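Local coordinates for ADP/ATP-dependent NAD(P)H-hydrate dehydratase (Bacillus subtilis, PDB 3RPZ), which catalyses the ADP/ATP-dependent dehydration of hydrated NADH and NADPH, probably restoring the normal nicotinamide cofactors, at residues 125-133 with 218-229; 147-156 with 178-189. One frame throughout, in Å; residues are numbered along the deposited sequence.

Contact 1: residues 125-133 with 218-229. With NPW (beta-6-hydroxy-1,4,5,6-tetrahydronicotinamide adenine dinucleotide phosphate), chain D.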
loop_
_atom_site.group_PDB
_atom_site.type_symbol
_atom_site.label_atom_id
_atom_site.label_comp_id
_atom_site.label_asym_id
_atom_site.label_seq_id
_atom_site.Cartn_x
_atom_site.Cartn_y
_atom_site.Cartn_z
ATOM N N ASP A 125 -28.728 1.281 21.787
ATOM C CA ASP A 125 -28.303 1.757 23.101
ATOM C C ASP A 125 -26.784 1.795 23.089
ATOM O O ASP A 125 -26.099 0.883 23.584
ATOM C CB ASP A 125 -28.782 0.851 24.244
ATOM C CG ASP A 125 -30.305 0.840 24.419
ATOM O OD1 ASP A 125 -30.776 -0.171 24.954
ATOM O OD2 ASP A 125 -31.030 1.787 24.044
ATOM N N CYS A 126 -26.258 2.858 22.500
ATOM C CA CYS A 126 -24.832 3.090 22.495
ATOM C C CYS A 126 -24.590 4.552 22.097
ATOM O O CYS A 126 -25.476 5.212 21.572
ATOM C CB CYS A 126 -24.122 2.163 21.494
ATOM S SG CYS A 126 -24.666 2.393 19.779
ATOM N N PRO A 127 -23.412 5.080 22.391
ATOM C CA PRO A 127 -23.021 6.390 21.859
ATOM C C PRO A 127 -23.054 6.357 20.329
ATOM O O PRO A 127 -22.674 5.345 19.695
ATOM C CB PRO A 127 -21.611 6.571 22.326
ATOM C CG PRO A 127 -21.414 5.578 23.406
ATOM C CD PRO A 127 -22.333 4.456 23.169
ATOM N N VAL A 128 -23.441 7.478 19.761
ATOM C CA VAL A 128 -23.544 7.654 18.303
ATOM C C VAL A 128 -22.879 8.958 17.942
ATOM O O VAL A 128 -23.155 9.996 18.577
ATOM C CB VAL A 128 -25.001 7.626 17.841
ATOM C CG1 VAL A 128 -25.122 8.022 16.335
ATOM C CG2 VAL A 128 -25.609 6.240 18.091
ATOM N N ILE A 129 -22.015 8.934 16.939
ATOM C CA ILE A 129 -21.396 10.118 16.372
ATOM C C ILE A 129 -21.996 10.411 15.017
ATOM O O ILE A 129 -22.156 9.511 14.179
ATOM C CB ILE A 129 -19.887 9.888 16.114
ATOM C CG1 ILE A 129 -19.160 9.480 17.401
ATOM C CG2 ILE A 129 -19.233 11.077 15.438
ATOM C CD1 ILE A 129 -17.880 8.621 17.105
ATOM N N LEU A 130 -22.398 11.653 14.818
ATOM C CA LEU A 130 -22.903 12.140 13.538
ATOM C C LEU A 130 -21.934 13.176 13.015
ATOM O O LEU A 130 -21.581 14.137 13.711
ATOM C CB LEU A 130 -24.297 12.767 13.626
ATOM C CG LEU A 130 -25.355 11.912 14.306
ATOM C CD1 LEU A 130 -26.710 12.649 14.287
ATOM C CD2 LEU A 130 -25.488 10.533 13.740
ATOM N N ASP A 131 -21.511 13.005 11.769
ATOM C CA ASP A 131 -20.558 13.873 11.110
ATOM C C ASP A 131 -20.979 14.116 9.679
ATOM O O ASP A 131 -21.718 13.313 9.110
ATOM C CB ASP A 131 -19.144 13.228 11.119
ATOM C CG ASP A 131 -18.059 14.115 10.613
ATOM O OD1 ASP A 131 -18.153 15.347 10.751
ATOM O OD2 ASP A 131 -17.102 13.546 10.027
ATOM N N ALA A 132 -20.465 15.174 9.096
ATOM C CA ALA A 132 -20.444 15.300 7.614
ATOM C C ALA A 132 -21.845 15.159 7.002
ATOM O O ALA A 132 -22.710 15.949 7.335
ATOM C CB ALA A 132 -19.398 14.309 7.033
ATOM N N GLY A 133 -22.060 14.204 6.112
ATOM C CA GLY A 133 -23.346 14.066 5.449
ATOM C C GLY A 133 -24.500 13.693 6.342
ATOM O O GLY A 133 -25.636 13.809 5.913
ATOM N N GLY A 218 -10.946 15.672 9.229
ATOM C CA GLY A 218 -12.101 15.501 10.059
ATOM C C GLY A 218 -12.716 14.117 9.956
ATOM O O GLY A 218 -13.316 13.619 10.897
ATOM N N ASP A 219 -12.516 13.476 8.807
ATOM C CA ASP A 219 -12.963 12.101 8.623
ATOM C C ASP A 219 -12.165 11.179 9.546
ATOM O O ASP A 219 -12.718 10.287 10.222
ATOM C CB ASP A 219 -12.878 11.712 7.139
ATOM C CG ASP A 219 -13.611 12.648 6.248
ATOM O OD1 ASP A 219 -14.770 13.048 6.576
ATOM O OD2 ASP A 219 -13.058 13.020 5.183
ATOM N N THR A 220 -10.823 11.340 9.577
ATOM C CA THR A 220 -9.997 10.634 10.513
ATOM C C THR A 220 -10.472 10.855 11.982
ATOM O O THR A 220 -10.521 9.935 12.799
ATOM C CB THR A 220 -8.556 11.080 10.337
ATOM O OG1 THR A 220 -8.093 10.745 9.021
ATOM C CG2 THR A 220 -7.637 10.428 11.363
ATOM N N LEU A 221 -10.727 12.123 12.345
ATOM C CA LEU A 221 -11.167 12.440 13.693
ATOM C C LEU A 221 -12.420 11.660 14.067
ATOM O O LEU A 221 -12.498 11.116 15.176
ATOM C CB LEU A 221 -11.375 13.952 13.889
ATOM C CG LEU A 221 -11.954 14.312 15.236
ATOM C CD1 LEU A 221 -10.991 14.011 16.369
ATOM C CD2 LEU A 221 -12.337 15.812 15.246
ATOM N N THR A 222 -13.418 11.597 13.181
ATOM C CA THR A 222 -14.641 10.857 13.496
ATOM C C THR A 222 -14.320 9.430 13.886
ATOM O O THR A 222 -14.831 8.872 14.841
ATOM C CB THR A 222 -15.562 10.907 12.293
ATOM O OG1 THR A 222 -15.981 12.264 12.145
ATOM C CG2 THR A 222 -16.787 10.002 12.459
ATOM N N GLY A 223 -13.420 8.825 13.125
ATOM C CA GLY A 223 -12.967 7.467 13.470
ATOM C C GLY A 223 -12.259 7.365 14.796
ATOM O O GLY A 223 -12.505 6.442 15.595
ATOM N N MET A 224 -11.376 8.311 15.071
ATOM C CA MET A 224 -10.691 8.311 16.362
ATOM C C MET A 224 -11.682 8.396 17.547
ATOM O O MET A 224 -11.567 7.682 18.540
ATOM C CB MET A 224 -9.656 9.410 16.431
ATOM C CG MET A 224 -8.493 9.184 15.538
ATOM S SD MET A 224 -7.280 10.534 15.556
ATOM C CE MET A 224 -6.810 10.587 17.260
ATOM N N ILE A 225 -12.689 9.271 17.427
ATOM C CA ILE A 225 -13.718 9.350 18.467
ATOM C C ILE A 225 -14.434 7.993 18.616
ATOM O O ILE A 225 -14.641 7.508 19.731
ATOM C CB ILE A 225 -14.720 10.447 18.191
ATOM C CG1 ILE A 225 -14.033 11.814 18.136
ATOM C CG2 ILE A 225 -15.743 10.548 19.311
ATOM C CD1 ILE A 225 -14.930 12.989 17.605
ATOM N N LEU A 226 -14.772 7.368 17.493
ATOM C CA LEU A 226 -15.472 6.103 17.501
ATOM C C LEU A 226 -14.683 5.029 18.259
ATOM O O LEU A 226 -15.203 4.340 19.100
ATOM C CB LEU A 226 -15.737 5.649 16.071
ATOM C CG LEU A 226 -16.472 4.307 15.915
ATOM C CD1 LEU A 226 -17.872 4.364 16.549
ATOM C CD2 LEU A 226 -16.564 3.907 14.425
ATOM N N GLY A 227 -13.413 4.890 17.941
ATOM C CA GLY A 227 -12.590 3.923 18.655
ATOM C C GLY A 227 -12.423 4.281 20.125
ATOM O O GLY A 227 -12.519 3.404 21.010
ATOM N N MET A 228 -12.174 5.559 20.433
ATOM C CA MET A 228 -11.965 5.919 21.834
ATOM C C MET A 228 -13.195 5.692 22.692
ATOM O O MET A 228 -13.102 5.313 23.862
ATOM C CB MET A 228 -11.337 7.301 21.967
ATOM C CG MET A 228 -9.680 7.197 21.685
ATOM S SD MET A 228 -9.085 8.840 21.920
ATOM C CE MET A 228 -7.712 8.642 20.792
ATOM N N LEU A 229 -14.369 5.820 22.105
ATOM C CA LEU A 229 -15.628 5.514 22.834
ATOM C C LEU A 229 -15.689 4.061 23.269
ATOM O O LEU A 229 -16.431 3.706 24.208
ATOM C CB LEU A 229 -16.851 5.826 21.970
ATOM C CG LEU A 229 -17.177 7.307 21.812
ATOM C CD1 LEU A 229 -18.134 7.484 20.623
ATOM C CD2 LEU A 229 -17.778 7.869 23.117
HETATM P P NPW D . -15.277 28.645 2.999
HETATM O O1 NPW D . -16.062 28.400 1.730
HETATM O O2 NPW D . -13.878 28.122 3.052
HETATM O O3 NPW D . -15.341 30.097 3.507
HETATM P PA NPW D . -18.552 21.302 3.006
HETATM P PB NPW D . -16.532 19.233 3.326
HETATM C C1A NPW D . -16.898 26.148 5.530
HETATM C C1B NPW D . -16.468 14.575 2.629
HETATM N N1C NPW D . -15.033 14.493 2.501
HETATM N N1D NPW D . -14.109 28.318 9.218
HETATM C C2A NPW D . -16.305 26.502 4.167
HETATM O O2A NPW D . -16.103 27.900 4.171
HETATM C C2B NPW D . -16.971 14.871 4.047
HETATM O O2B NPW D . -16.892 13.753 4.893
HETATM C C2C NPW D . -14.401 13.502 1.931
HETATM C C2D NPW D . -14.955 28.865 8.334
HETATM C C3A NPW D . -17.391 26.044 3.209
HETATM O O3A NPW D . -18.474 26.993 3.098
HETATM C C3B NPW D . -18.415 15.280 3.690
HETATM O O3B NPW D . -19.179 14.076 3.539
HETATM C C3C NPW D . -13.161 13.288 1.597
HETATM N N3D NPW D . -15.669 28.255 7.374
HETATM C C4B NPW D . -18.234 15.976 2.333
HETATM O O4B NPW D . -16.909 15.651 1.822
HETATM C C4C NPW D . -12.203 14.442 1.870
HETATM C C4D NPW D . -15.470 26.931 7.400
HETATM O O4D NPW D . -17.630 24.943 5.286
HETATM C C4E NPW D . -17.897 24.799 3.912
HETATM C C5A NPW D . -14.575 26.247 8.267
HETATM C C5B NPW D . -18.348 17.501 2.416
HETATM O O5B NPW D . -17.561 18.003 3.498
HETATM C C5C NPW D . -12.989 15.738 1.958
HETATM C C5E NPW D . -17.181 23.530 3.446
HETATM O O5E NPW D . -17.899 22.406 3.941
HETATM C C6C NPW D . -14.168 15.622 2.965
HETATM O O6C NPW D . -13.744 15.383 4.303
HETATM C C6D NPW D . -13.843 26.992 9.250
HETATM N N6D NPW D . -12.991 26.501 10.135
HETATM N N7A NPW D . -14.515 24.888 8.030
HETATM C C7C NPW D . -12.667 12.041 1.088
HETATM N N7C NPW D . -11.374 11.929 0.826
HETATM O O7C NPW D . -13.463 11.096 0.851
HETATM C C8A NPW D . -15.394 24.718 6.968
HETATM N N9A NPW D . -15.953 25.981 6.631
HETATM O OA1 NPW D . -19.097 21.869 1.762
HETATM O OA2 NPW D . -19.413 20.667 3.979
HETATM O OA3 NPW D . -17.328 20.371 2.537
HETATM O OB1 NPW D . -16.165 19.608 4.692
HETATM O OB2 NPW D . -15.441 18.872 2.368
HETATM O O HOH W 1 -15.617 14.944 8.354
#
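In the ribokinase-like alpha/beta fold expected of this dehydratase family, strand 128-130 of the central sheet is covered by helix 217-231, and the contact between them joins apolar core to the NPW pocket. I129 and D131 face the helix; the local axes run antiparallel at 172° and approach to 9.3 Å. At the core end I129 carries the packing. I129 CD1 lies against the helix backbone, 3.4 Å from L226 N, and also meets I225 CG2 at 3.6 Å and L229 CD1 at 3.7 Å. With CG1 beside the backbone N (chi1 -57°), the CD1 branch reaches the helix between I225, L226 and L229, while CG2, anti to that N, meets T222 CG2. P127 CB extends the apolar row to L229.

One helical turn nearer the pocket the chemistry becomes polar. T222 OG1 donates to D131 OD2 over 2.7 Å, arriving from above the carboxylate, 65° out of its plane. Water 1 donates to D131 OD2 and to D219 OD1 and so bridges the two carboxylates. The other oxygen of D131 has weak partners in T150 and K189. D219 grips the hydrated cofactor NPW with both oxygens: the ribose hydroxyl O2B donates to D219 OD1 at 2.8 Å, and the hydroxyl of the hydrated ring, O6C, donates to D219 OD2 at 2.6 Å.

Contact 2: residues 147-156 with 178-189; sequences VILTPHPGEF and WAAQLQTVIVLK. With NPW (beta-6-hydroxy-1,4,5,6-tetrahydronicotinamide adenine dinucleotide phosphate), chain D.
K189 ties the end of strand 185-188 to the turn after strand 147-149, and each part of its chain has a partner. CB passes P151 O and the CA of H152, and CG stays near P151 O. Bends at chi2 and chi3 bring K189 CD to 3.2 Å from T150 O; CE lies beside the same oxygen, and K189 NZ donates to T150 O at 2.9 Å, tilted 22° from the carbonyl plane. Water 3 links NZ to T150 OG1, while water 4, weakly bound by NZ, donates to E155 OE1.

Behind the lysine the strands pair in parallel, with I148 opposite V185 and L149 opposite I186. V187 N to L149 O is nearly straight at 176°, and K189 N to P151 O continues the pairing past the last bridge. On the L149 face, F156 turns its edge toward the five-membered ring of W178, the planes at 84°, and F156 CD2 rests 3.9 Å from L188 CD1.

H152, the N-cap of helix 153-160, lies between E155 OE1 over one ring face and NPW C8A over the other. H152 NE2 donates to the pyrophosphate oxygen OB1 of NPW at 2.9 Å, and its backbone N to E155 OE1. K189 NZ also bonds a phosphate oxygen of AMP. The chemistry thus implies a strand-end anion site: the lysine would offset phosphate charge, while the T150 carbonyl and two waters hold its ammonium group, one water relaying it to E155.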
loop_
_atom_site.group_PDB
_atom_site.type_symbol
_atom_site.label_atom_id
_atom_site.label_comp_id
_atom_site.label_asym_id
_atom_site.label_seq_id
_atom_site.Cartn_x
_atom_site.Cartn_y
_atom_site.Cartn_z
ATOM N N VAL A 147 -25.240 11.485 21.995
ATOM C CA VAL A 147 -25.175 11.791 20.588
ATOM C C VAL A 147 -24.092 12.842 20.451
ATOM O O VAL A 147 -24.155 13.879 21.140
ATOM C CB VAL A 147 -26.498 12.267 20.046
ATOM C CG1 VAL A 147 -26.389 12.744 18.606
ATOM C CG2 VAL A 147 -27.584 11.160 20.220
ATOM N N ILE A 148 -23.115 12.607 19.592
ATOM C CA ILE A 148 -21.955 13.475 19.441
ATOM C C ILE A 148 -21.909 13.989 18.025
ATOM O O ILE A 148 -21.746 13.214 17.069
ATOM C CB ILE A 148 -20.654 12.695 19.787
ATOM C CG1 ILE A 148 -20.676 12.170 21.236
ATOM C CG2 ILE A 148 -19.365 13.529 19.474
ATOM C CD1 ILE A 148 -19.929 10.821 21.369
ATOM N N LEU A 149 -22.128 15.308 17.847
ATOM C CA LEU A 149 -22.086 15.952 16.559
ATOM C C LEU A 149 -20.736 16.569 16.359
ATOM O O LEU A 149 -20.227 17.232 17.262
ATOM C CB LEU A 149 -23.171 17.047 16.506
ATOM C CG LEU A 149 -24.587 16.629 16.958
ATOM C CD1 LEU A 149 -25.530 17.818 16.745
ATOM C CD2 LEU A 149 -25.086 15.395 16.183
ATOM N N THR A 150 -20.143 16.437 15.166
ATOM C CA THR A 150 -18.803 16.943 14.915
ATOM C C THR A 150 -18.699 17.942 13.749
ATOM O O THR A 150 -17.938 17.750 12.825
ATOM C CB THR A 150 -17.795 15.795 14.757
ATOM O OG1 THR A 150 -18.086 15.052 13.549
ATOM C CG2 THR A 150 -17.794 14.833 15.937
ATOM N N PRO A 151 -19.483 19.019 13.782
ATOM C CA PRO A 151 -19.438 20.001 12.724
ATOM C C PRO A 151 -18.178 20.860 12.691
ATOM O O PRO A 151 -17.705 21.349 13.714
ATOM C CB PRO A 151 -20.636 20.884 13.023
ATOM C CG PRO A 151 -20.710 20.873 14.521
ATOM C CD PRO A 151 -20.383 19.437 14.863
ATOM N N HIS A 152 -17.725 21.141 11.478
ATOM C CA HIS A 152 -16.949 22.352 11.271
ATOM C C HIS A 152 -17.902 23.535 11.179
ATOM O O HIS A 152 -19.133 23.375 11.174
ATOM C CB HIS A 152 -16.003 22.223 10.075
ATOM C CG HIS A 152 -16.676 22.003 8.762
ATOM N ND1 HIS A 152 -17.721 22.783 8.279
ATOM C CD2 HIS A 152 -16.369 21.127 7.778
ATOM C CE1 HIS A 152 -18.072 22.321 7.081
ATOM N NE2 HIS A 152 -17.247 21.331 6.741
ATOM N N PRO A 153 -17.396 24.765 11.147
ATOM C CA PRO A 153 -18.311 25.924 11.179
ATOM C C PRO A 153 -19.363 25.959 10.042
ATOM O O PRO A 153 -20.453 26.420 10.261
ATOM C CB PRO A 153 -17.341 27.117 11.143
ATOM C CG PRO A 153 -16.192 26.611 11.917
ATOM C CD PRO A 153 -16.025 25.159 11.480
ATOM N N GLY A 154 -19.035 25.453 8.837
ATOM C CA GLY A 154 -19.992 25.380 7.759
ATOM C C GLY A 154 -21.138 24.445 8.101
ATOM O O GLY A 154 -22.316 24.738 7.826
ATOM N N GLU A 155 -20.822 23.306 8.682
ATOM C CA GLU A 155 -21.818 22.336 9.088
ATOM C C GLU A 155 -22.655 22.900 10.237
ATOM O O GLU A 155 -23.859 22.639 10.314
ATOM C CB GLU A 155 -21.160 21.005 9.469
ATOM C CG GLU A 155 -20.701 20.254 8.237
ATOM C CD GLU A 155 -19.591 19.276 8.410
ATOM O OE1 GLU A 155 -18.859 19.303 9.420
ATOM O OE2 GLU A 155 -19.372 18.452 7.465
ATOM N N PHE A 156 -22.027 23.654 11.123
ATOM C CA PHE A 156 -22.770 24.270 12.221
ATOM C C PHE A 156 -23.799 25.266 11.693
ATOM O O PHE A 156 -24.930 25.317 12.178
ATOM C CB PHE A 156 -21.802 24.955 13.186
ATOM C CG PHE A 156 -22.427 25.336 14.521
ATOM C CD1 PHE A 156 -23.040 26.569 14.674
ATOM C CD2 PHE A 156 -22.348 24.513 15.597
ATOM C CE1 PHE A 156 -23.642 26.926 15.896
ATOM C CE2 PHE A 156 -22.916 24.872 16.847
ATOM C CZ PHE A 156 -23.546 26.086 16.968
ATOM N N TRP A 178 -26.117 25.565 21.686
ATOM C CA TRP A 178 -26.732 24.582 20.852
ATOM C C TRP A 178 -26.584 23.176 21.390
ATOM O O TRP A 178 -27.457 22.339 21.201
ATOM C CB TRP A 178 -26.273 24.728 19.394
ATOM C CG TRP A 178 -27.002 25.816 18.741
ATOM C CD1 TRP A 178 -26.659 27.127 18.696
ATOM C CD2 TRP A 178 -28.277 25.699 18.089
ATOM N NE1 TRP A 178 -27.646 27.846 18.014
ATOM C CE2 TRP A 178 -28.633 26.981 17.637
ATOM C CE3 TRP A 178 -29.106 24.618 17.786
ATOM C CZ2 TRP A 178 -29.810 27.224 16.926
ATOM C CZ3 TRP A 178 -30.313 24.876 17.085
ATOM C CH2 TRP A 178 -30.620 26.155 16.647
ATOM N N ALA A 179 -25.501 22.874 22.103
ATOM C CA ALA A 179 -25.408 21.591 22.789
ATOM C C ALA A 179 -26.512 21.453 23.813
ATOM O O ALA A 179 -27.113 20.406 23.975
ATOM C CB ALA A 179 -24.035 21.418 23.482
ATOM N N ALA A 180 -26.772 22.525 24.540
ATOM C CA ALA A 180 -27.880 22.556 25.481
ATOM C C ALA A 180 -29.261 22.417 24.816
ATOM O O ALA A 180 -30.072 21.597 25.228
ATOM C CB ALA A 180 -27.787 23.831 26.356
ATOM N N GLN A 181 -29.497 23.184 23.751
ATOM C CA GLN A 181 -30.765 23.146 23.068
ATOM C C GLN A 181 -31.069 21.814 22.440
ATOM O O GLN A 181 -32.189 21.342 22.495
ATOM C CB GLN A 181 -30.817 24.251 21.999
ATOM C CG GLN A 181 -32.140 24.359 21.235
ATOM C CD GLN A 181 -32.181 25.552 20.259
ATOM O OE1 GLN A 181 -31.585 26.618 20.502
ATOM N NE2 GLN A 181 -32.895 25.368 19.156
ATOM N N LEU A 182 -30.070 21.207 21.819
ATOM C CA LEU A 182 -30.239 19.929 21.133
ATOM C C LEU A 182 -30.092 18.729 22.062
ATOM O O LEU A 182 -30.538 17.629 21.736
ATOM C CB LEU A 182 -29.253 19.798 19.974
ATOM C CG LEU A 182 -29.274 20.861 18.895
ATOM C CD1 LEU A 182 -28.153 20.677 17.877
ATOM C CD2 LEU A 182 -30.598 20.813 18.174
ATOM N N GLN A 183 -29.472 18.939 23.214
ATOM C CA GLN A 183 -29.071 17.886 24.140
ATOM C C GLN A 183 -28.174 16.846 23.447
ATOM O O GLN A 183 -28.361 15.649 23.595
ATOM C CB GLN A 183 -30.266 17.293 24.885
ATOM C CG GLN A 183 -30.792 18.260 25.946
ATOM C CD GLN A 183 -29.754 18.473 27.059
ATOM O OE1 GLN A 183 -29.473 17.496 27.778
ATOM N NE2 GLN A 183 -29.148 19.661 27.137
ATOM N N THR A 184 -27.201 17.372 22.733
ATOM C CA THR A 184 -26.141 16.571 22.136
ATOM C C THR A 184 -24.799 17.145 22.528
ATOM O O THR A 184 -24.668 18.327 22.895
ATOM C CB THR A 184 -26.212 16.592 20.606
ATOM O OG1 THR A 184 -25.983 17.912 20.121
ATOM C CG2 THR A 184 -27.523 16.137 20.091
ATOM N N VAL A 185 -23.756 16.324 22.452
ATOM C CA VAL A 185 -22.391 16.821 22.486
ATOM C C VAL A 185 -22.174 17.563 21.164
ATOM O O VAL A 185 -22.606 17.064 20.102
ATOM C CB VAL A 185 -21.361 15.692 22.651
ATOM C CG1 VAL A 185 -19.919 16.263 22.748
ATOM C CG2 VAL A 185 -21.709 14.846 23.894
ATOM N N ILE A 186 -21.452 18.686 21.177
ATOM C CA ILE A 186 -21.026 19.345 19.938
ATOM C C ILE A 186 -19.544 19.558 19.997
ATOM O O ILE A 186 -19.056 20.262 20.896
ATOM C CB ILE A 186 -21.757 20.681 19.658
ATOM C CG1 ILE A 186 -23.247 20.440 19.536
ATOM C CG2 ILE A 186 -21.232 21.301 18.324
ATOM C CD1 ILE A 186 -24.071 21.663 19.246
ATOM N N VAL A 187 -18.819 18.967 19.044
ATOM C CA VAL A 187 -17.411 19.176 18.806
ATOM C C VAL A 187 -17.359 20.154 17.649
ATOM O O VAL A 187 -17.519 19.771 16.504
ATOM C CB VAL A 187 -16.663 17.882 18.471
ATOM C CG1 VAL A 187 -15.199 18.170 18.209
ATOM C CG2 VAL A 187 -16.840 16.853 19.584
ATOM N N LEU A 188 -17.234 21.442 17.970
ATOM C CA LEU A 188 -17.204 22.497 16.967
ATOM C C LEU A 188 -15.755 22.700 16.560
ATOM O O LEU A 188 -14.940 23.303 17.312
ATOM C CB LEU A 188 -17.815 23.796 17.481
ATOM C CG LEU A 188 -17.690 24.994 16.554
ATOM C CD1 LEU A 188 -18.439 24.721 15.232
ATOM C CD2 LEU A 188 -18.212 26.284 17.197
ATOM N N LYS A 189 -15.445 22.233 15.380
ATOM C CA LYS A 189 -14.068 22.161 14.927
ATOM C C LYS A 189 -13.523 23.524 14.501
ATOM O O LYS A 189 -14.243 24.519 14.336
ATOM C CB LYS A 189 -14.011 21.102 13.816
ATOM C CG LYS A 189 -14.109 19.716 14.432
ATOM C CD LYS A 189 -15.007 18.632 13.834
ATOM C CE LYS A 189 -14.470 18.268 12.515
ATOM N NZ LYS A 189 -15.361 17.428 11.587
HETATM P P NPW D . -15.277 28.645 2.999
HETATM O O1 NPW D . -16.062 28.400 1.730
HETATM O O2 NPW D . -13.878 28.122 3.052
HETATM O O3 NPW D . -15.341 30.097 3.507
HETATM P PA NPW D . -18.552 21.302 3.006
HETATM P PB NPW D . -16.532 19.233 3.326
HETATM C C1A NPW D . -16.898 26.148 5.530
HETATM C C1B NPW D . -16.468 14.575 2.629
HETATM N N1C NPW D . -15.033 14.493 2.501
HETATM N N1D NPW D . -14.109 28.318 9.218
HETATM C C2A NPW D . -16.305 26.502 4.167
HETATM O O2A NPW D . -16.103 27.900 4.171
HETATM C C2B NPW D . -16.971 14.871 4.047
HETATM O O2B NPW D . -16.892 13.753 4.893
HETATM C C2C NPW D . -14.401 13.502 1.931
HETATM C C2D NPW D . -14.955 28.865 8.334
HETATM C C3A NPW D . -17.391 26.044 3.209
HETATM O O3A NPW D . -18.474 26.993 3.098
HETATM C C3B NPW D . -18.415 15.280 3.690
HETATM O O3B NPW D . -19.179 14.076 3.539
HETATM C C3C NPW D . -13.161 13.288 1.597
HETATM N N3D NPW D . -15.669 28.255 7.374
HETATM C C4B NPW D . -18.234 15.976 2.333
HETATM O O4B NPW D . -16.909 15.651 1.822
HETATM C C4C NPW D . -12.203 14.442 1.870
HETATM C C4D NPW D . -15.470 26.931 7.400
HETATM O O4D NPW D . -17.630 24.943 5.286
HETATM C C4E NPW D . -17.897 24.799 3.912
HETATM C C5A NPW D . -14.575 26.247 8.267
HETATM C C5B NPW D . -18.348 17.501 2.416
HETATM O O5B NPW D . -17.561 18.003 3.498
HETATM C C5C NPW D . -12.989 15.738 1.958
HETATM C C5E NPW D . -17.181 23.530 3.446
HETATM O O5E NPW D . -17.899 22.406 3.941
HETATM C C6C NPW D . -14.168 15.622 2.965
HETATM O O6C NPW D . -13.744 15.383 4.303
HETATM C C6D NPW D . -13.843 26.992 9.250
HETATM N N6D NPW D . -12.991 26.501 10.135
HETATM N N7A NPW D . -14.515 24.888 8.030
HETATM C C7C NPW D . -12.667 12.041 1.088
HETATM N N7C NPW D . -11.374 11.929 0.826
HETATM O O7C NPW D . -13.463 11.096 0.851
HETATM C C8A NPW D . -15.394 24.718 6.968
HETATM N N9A NPW D . -15.953 25.981 6.631
HETATM O OA1 NPW D . -19.097 21.869 1.762
HETATM O OA2 NPW D . -19.413 20.667 3.979
HETATM O OA3 NPW D . -17.328 20.371 2.537
HETATM O OB1 NPW D . -16.165 19.608 4.692
HETATM O OB2 NPW D . -15.441 18.872 2.368
HETATM O O HOH W 2 -26.679 13.361 23.930
HETATM O O HOH W 3 -15.088 14.912 12.745
HETATM O O HOH W 4 -17.116 17.258 9.344
#

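Overall arrangement
Both contacts are buried, neither at the surface, and share one sheet: strands 128-130 and 147-149 are neighbours, joined by V128 O to I148 N and L130 N to I148 O, each 2.8 Å and probably hydrogen bonds. Contact 1 lies about 3 Å from the chain centre and contact 2 about 12 Å, measured from their centres, which are 12 Å apart. Contact 1 is strand against helix, packed by side chains with 363 Å² buried; contact 2 is mainly strand against strand, with backbone bonds and 774 Å². At the strand ends the two contacts hold different parts of NPW. D131 and T150 meet between them.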